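Local coordinates for Tat-secreted protein Rv2525c (Mycobacterium tuberculosis, PDB 4PMQ) that may act as a peptidoglycan hydrolase with glycosidase activity and displays esterase activity toward p-nitrophenyl esters in vitro, at residues A107-Y118 with G139-A150. Numbering follows the deposited sequence. Where two conformers were deposited one is given.
Sequences ASIDDNPSYEQY and GVYANSKTIDWA. With GOL (glycerol), chain E.
W149 reaches from helix 144-153 into the first turn of helix 115-133, where Y115 and Y118 receive it. Y115 makes a T-shaped (edge-to-face) contact, its CD1 lying over one face of the indole, 3.6 Å from W149 CE2, with the planes 66° apart. Y118 runs antiparallel alongside: W149 CB sits over its phenol face as a CH-pi contact, 3.7 Å from the ring centroid. With CG anti to the backbone N (chi1 169°), this ring runs along the tryptophan toward A150, and its hydroxyl bonds to D153. The carbonyl of P113 meets the indole edge in plane, W149 CH2 being 3.6 Å from P113 O, while P113 CG packs against T146 OG1.

Two waters bridge the loops. One donates to D111 O and T146 OG1 and accepts from N143 N; the other accepts from N143 ND2 and can donate to P113 O, 2.9 Å away. N143 is the N-cap of its helix: OD1 takes T146 N at 2.8 Å, nearly in line with its C=O bond, and also T146 OG1, from above the amide plane. This double grip fixes the amide, whose ND2 also bonds to W164 O.

The strands pair in parallel through A107 N to G139 O, Y141 N to A107 O (2.9 Å, 175° at the hydrogen) and, just past the strand end, I109 N to Y141 O. S108 and Y141 share a sheet face, where glycerol C2 lies over the tyrosine ring. D110, held by Q67 and salt-bridged to K70, lies near bound tartrate. Adjacent parallel strands joined by helix 115-133 form a beta-alpha-beta unit, consistent with the TIM-barrel clan; glycerol and tartrate, probably from the crystallisation liquor, lie at the C-terminal strand ends, where such enzymes usually carry their active sites.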
loop_
_atom_site.group_PDB
_atom_site.type_symbol
_atom_site.label_atom_id
_atom_site.label_comp_id
_atom_site.label_asym_id
_atom_site.label_seq_id
_atom_site.Cartn_x
_atom_site.Cartn_y
_atom_site.Cartn_z
ATOM N N ALA A 107 -3.805 -3.181 1.691
ATOM C CA ALA A 107 -3.534 -3.583 3.085
ATOM C C ALA A 107 -2.111 -4.159 3.157
ATOM O O ALA A 107 -1.742 -5.002 2.317
ATOM C CB ALA A 107 -4.562 -4.601 3.541
ATOM N N SER A 108 -1.307 -3.735 4.162
ATOM C CA SER A 108 0.078 -4.193 4.219
ATOM C C SER A 108 0.341 -5.435 5.062
ATOM O O SER A 108 -0.110 -5.559 6.219
ATOM C CB SER A 108 0.982 -3.078 4.717
ATOM O OG SER A 108 0.840 -1.992 3.822
ATOM N N ILE A 109 1.129 -6.344 4.460
ATOM C CA ILE A 109 1.669 -7.552 5.064
ATOM C C ILE A 109 3.186 -7.289 4.985
ATOM O O ILE A 109 3.849 -7.819 4.095
ATOM C CB ILE A 109 1.223 -8.899 4.438
ATOM C CG1 ILE A 109 -0.333 -9.034 4.273
ATOM C CG2 ILE A 109 1.823 -10.076 5.252
ATOM C CD1 ILE A 109 -1.177 -8.830 5.510
ATOM N N ASP A 110 3.704 -6.384 5.872
ATOM C CA ASP A 110 5.091 -5.935 5.895
ATOM C C ASP A 110 5.949 -6.950 6.660
ATOM O O ASP A 110 6.593 -6.643 7.662
ATOM C CB ASP A 110 5.123 -4.522 6.546
ATOM C CG ASP A 110 6.490 -3.873 6.532
ATOM O OD1 ASP A 110 7.288 -4.178 5.603
ATOM O OD2 ASP A 110 6.786 -3.105 7.473
ATOM N N ASP A 111 5.892 -8.200 6.193
ATOM C CA ASP A 111 6.508 -9.368 6.810
ATOM C C ASP A 111 6.767 -10.449 5.773
ATOM O O ASP A 111 6.283 -10.368 4.625
ATOM C CB ASP A 111 5.524 -9.917 7.886
ATOM C CG ASP A 111 5.616 -9.181 9.208
ATOM O OD1 ASP A 111 6.682 -9.258 9.858
ATOM O OD2 ASP A 111 4.634 -8.504 9.576
ATOM N N ASN A 112 7.478 -11.490 6.207
ATOM C CA ASN A 112 7.810 -12.674 5.418
ATOM C C ASN A 112 7.204 -13.859 6.177
ATOM O O ASN A 112 7.910 -14.564 6.924
ATOM C CB ASN A 112 9.343 -12.792 5.240
ATOM C CG ASN A 112 9.705 -14.021 4.443
ATOM O OD1 ASN A 112 8.848 -14.571 3.741
ATOM N ND2 ASN A 112 10.971 -14.478 4.556
ATOM N N PRO A 113 5.872 -14.038 6.061
ATOM C CA PRO A 113 5.199 -15.029 6.912
ATOM C C PRO A 113 5.325 -16.468 6.450
ATOM O O PRO A 113 5.455 -16.740 5.248
ATOM C CB PRO A 113 3.719 -14.600 6.820
ATOM C CG PRO A 113 3.606 -14.034 5.434
ATOM C CD PRO A 113 4.894 -13.286 5.238
ATOM N N SER A 114 5.162 -17.389 7.418
ATOM C CA SER A 114 5.036 -18.814 7.152
ATOM C C SER A 114 3.625 -19.106 6.647
ATOM O O SER A 114 2.695 -18.305 6.897
ATOM C CB SER A 114 5.261 -19.604 8.429
ATOM O OG SER A 114 4.211 -19.264 9.336
ATOM N N TYR A 115 3.423 -20.321 6.069
ATOM C CA TYR A 115 2.088 -20.732 5.640
ATOM C C TYR A 115 1.135 -20.787 6.872
ATOM O O TYR A 115 -0.039 -20.414 6.769
ATOM C CB TYR A 115 2.160 -22.089 4.923
ATOM C CG TYR A 115 0.815 -22.527 4.406
ATOM C CD1 TYR A 115 0.252 -21.930 3.283
ATOM C CD2 TYR A 115 0.125 -23.577 5.006
ATOM C CE1 TYR A 115 -1.013 -22.300 2.827
ATOM C CE2 TYR A 115 -1.115 -23.997 4.525
ATOM C CZ TYR A 115 -1.684 -23.353 3.438
ATOM O OH TYR A 115 -2.910 -23.754 2.962
ATOM N N GLU A 116 1.666 -21.193 8.042
ATOM C CA GLU A 116 0.858 -21.225 9.262
ATOM C C GLU A 116 0.341 -19.818 9.617
ATOM O O GLU A 116 -0.832 -19.675 9.985
ATOM C CB GLU A 116 1.709 -21.812 10.413
ATOM C CG GLU A 116 1.033 -21.854 11.764
ATOM C CD GLU A 116 1.147 -20.554 12.542
ATOM O OE1 GLU A 116 2.227 -19.923 12.480
ATOM O OE2 GLU A 116 0.175 -20.175 13.236
ATOM N N GLN A 117 1.205 -18.784 9.509
ATOM C CA GLN A 117 0.797 -17.401 9.831
ATOM C C GLN A 117 -0.218 -16.915 8.819
ATOM O O GLN A 117 -1.202 -16.291 9.184
ATOM C CB GLN A 117 2.019 -16.478 9.880
ATOM C CG GLN A 117 2.848 -16.762 11.137
ATOM C CD GLN A 117 4.172 -16.034 11.090
ATOM O OE1 GLN A 117 4.796 -15.881 10.028
ATOM N NE2 GLN A 117 4.610 -15.569 12.244
ATOM N N TYR A 118 -0.004 -17.248 7.560
ATOM C CA TYR A 118 -0.920 -16.848 6.484
ATOM C C TYR A 118 -2.318 -17.441 6.726
ATOM O O TYR A 118 -3.311 -16.699 6.794
ATOM C CB TYR A 118 -0.349 -17.314 5.137
ATOM C CG TYR A 118 -1.380 -17.167 4.026
ATOM C CD1 TYR A 118 -1.683 -15.914 3.485
ATOM C CD2 TYR A 118 -2.076 -18.274 3.541
ATOM C CE1 TYR A 118 -2.681 -15.766 2.512
ATOM C CE2 TYR A 118 -3.073 -18.135 2.579
ATOM C CZ TYR A 118 -3.389 -16.875 2.084
ATOM O OH TYR A 118 -4.351 -16.750 1.109
ATOM N N GLY A 139 -6.636 -4.556 -1.731
ATOM C CA GLY A 139 -5.292 -4.704 -2.269
ATOM C C GLY A 139 -4.421 -5.359 -1.216
ATOM O O GLY A 139 -4.698 -5.278 -0.008
ATOM N N VAL A 140 -3.333 -5.996 -1.664
ATOM C CA VAL A 140 -2.420 -6.651 -0.738
ATOM C C VAL A 140 -0.986 -6.291 -1.093
ATOM O O VAL A 140 -0.558 -6.587 -2.213
ATOM C CB VAL A 140 -2.601 -8.212 -0.735
ATOM C CG1 VAL A 140 -1.754 -8.862 0.375
ATOM C CG2 VAL A 140 -4.072 -8.608 -0.560
ATOM N N TYR A 141 -0.239 -5.711 -0.118
ATOM C CA TYR A 141 1.197 -5.443 -0.215
ATOM C C TYR A 141 1.851 -6.612 0.505
ATOM O O TYR A 141 1.659 -6.772 1.711
ATOM C CB TYR A 141 1.570 -4.086 0.426
ATOM C CG TYR A 141 3.051 -3.873 0.682
ATOM C CD1 TYR A 141 3.927 -3.547 -0.362
ATOM C CD2 TYR A 141 3.573 -3.943 1.970
ATOM C CE1 TYR A 141 5.273 -3.262 -0.113
ATOM C CE2 TYR A 141 4.929 -3.730 2.219
ATOM C CZ TYR A 141 5.771 -3.371 1.179
ATOM O OH TYR A 141 7.085 -3.097 1.466
ATOM N N ALA A 142 2.561 -7.466 -0.221
ATOM C CA ALA A 142 3.154 -8.664 0.387
ATOM C C ALA A 142 4.266 -9.168 -0.504
ATOM O O ALA A 142 4.344 -8.714 -1.662
ATOM C CB ALA A 142 2.079 -9.748 0.535
ATOM N N ASN A 143 5.047 -10.179 -0.034
ATOM C CA ASN A 143 6.060 -10.771 -0.921
ATOM C C ASN A 143 5.332 -11.686 -1.958
ATOM O O ASN A 143 4.093 -11.886 -1.881
ATOM C CB ASN A 143 7.116 -11.532 -0.129
ATOM C CG ASN A 143 6.565 -12.698 0.659
ATOM O OD1 ASN A 143 5.620 -13.393 0.235
ATOM N ND2 ASN A 143 7.214 -13.036 1.766
ATOM N N SER A 144 6.073 -12.172 -2.959
ATOM C CA SER A 144 5.460 -12.940 -4.044
ATOM C C SER A 144 4.881 -14.277 -3.586
ATOM O O SER A 144 3.899 -14.725 -4.189
ATOM C CB SER A 144 6.450 -13.141 -5.185
ATOM O OG SER A 144 7.549 -13.912 -4.763
ATOM N N LYS A 145 5.461 -14.887 -2.527
ATOM C CA LYS A 145 4.948 -16.139 -1.958
ATOM C C LYS A 145 3.545 -15.918 -1.370
ATOM O O LYS A 145 2.635 -16.741 -1.572
ATOM C CB LYS A 145 5.903 -16.657 -0.874
ATOM C CG LYS A 145 5.484 -18.018 -0.317
ATOM C CD LYS A 145 6.563 -18.632 0.569
ATOM C CE LYS A 145 6.437 -20.135 0.720
ATOM N NZ LYS A 145 6.329 -20.860 -0.580
ATOM N N THR A 146 3.390 -14.825 -0.627
ATOM C CA THR A 146 2.128 -14.475 0.034
ATOM C C THR A 146 1.084 -14.070 -1.021
ATOM O O THR A 146 -0.099 -14.434 -0.907
ATOM C CB THR A 146 2.385 -13.387 1.104
ATOM O OG1 THR A 146 3.337 -13.890 2.058
ATOM C CG2 THR A 146 1.091 -13.021 1.871
ATOM N N ILE A 147 1.526 -13.328 -2.050
ATOM C CA ILE A 147 0.650 -12.972 -3.158
ATOM C C ILE A 147 0.130 -14.264 -3.791
ATOM O O ILE A 147 -1.076 -14.392 -4.016
ATOM C CB ILE A 147 1.368 -12.070 -4.187
ATOM C CG1 ILE A 147 1.524 -10.634 -3.619
ATOM C CG2 ILE A 147 0.606 -12.043 -5.522
ATOM C CD1 ILE A 147 2.509 -9.802 -4.454
ATOM N N ASP A 148 1.024 -15.257 -4.003
ATOM C CA ASP A 148 0.545 -16.484 -4.648
ATOM C C ASP A 148 -0.495 -17.210 -3.787
ATOM O O ASP A 148 -1.511 -17.703 -4.303
ATOM C CB ASP A 148 1.687 -17.440 -5.001
ATOM C CG ASP A 148 1.233 -18.260 -6.182
ATOM O OD1 ASP A 148 1.302 -17.741 -7.318
ATOM O OD2 ASP A 148 0.726 -19.391 -5.968
ATOM N N TRP A 149 -0.254 -17.257 -2.475
ATOM C CA TRP A 149 -1.226 -17.923 -1.603
ATOM C C TRP A 149 -2.581 -17.228 -1.678
ATOM O O TRP A 149 -3.616 -17.908 -1.793
ATOM C CB TRP A 149 -0.750 -17.925 -0.152
ATOM C CG TRP A 149 0.432 -18.789 0.159
ATOM C CD1 TRP A 149 0.691 -20.038 -0.325
ATOM C CD2 TRP A 149 1.395 -18.560 1.209
ATOM N NE1 TRP A 149 1.804 -20.569 0.307
ATOM C CE2 TRP A 149 2.240 -19.687 1.260
ATOM C CE3 TRP A 149 1.612 -17.509 2.117
ATOM C CZ2 TRP A 149 3.315 -19.779 2.159
ATOM C CZ3 TRP A 149 2.674 -17.606 3.011
ATOM C CH2 TRP A 149 3.551 -18.697 2.973
ATOM N N ALA A 150 -2.570 -15.870 -1.647
ATOM C CA ALA A 150 -3.796 -15.039 -1.699
ATOM C C ALA A 150 -4.516 -15.224 -3.054
ATOM O O ALA A 150 -5.731 -15.429 -3.083
ATOM C CB ALA A 150 -3.444 -13.590 -1.466
HETATM C C1 GOL E . 5.773 0.416 1.783
HETATM O O1 GOL E . 7.119 0.100 2.096
HETATM C C2 GOL E . 4.851 -0.196 2.809
HETATM O O2 GOL E . 5.105 0.388 4.094
HETATM C C3 GOL E . 3.426 0.051 2.372
HETATM O O3 GOL E . 2.524 0.008 3.466
HETATM O O HOH W 1 4.371 -11.067 2.683
HETATM O O HOH W 2 5.851 -15.452 2.712
#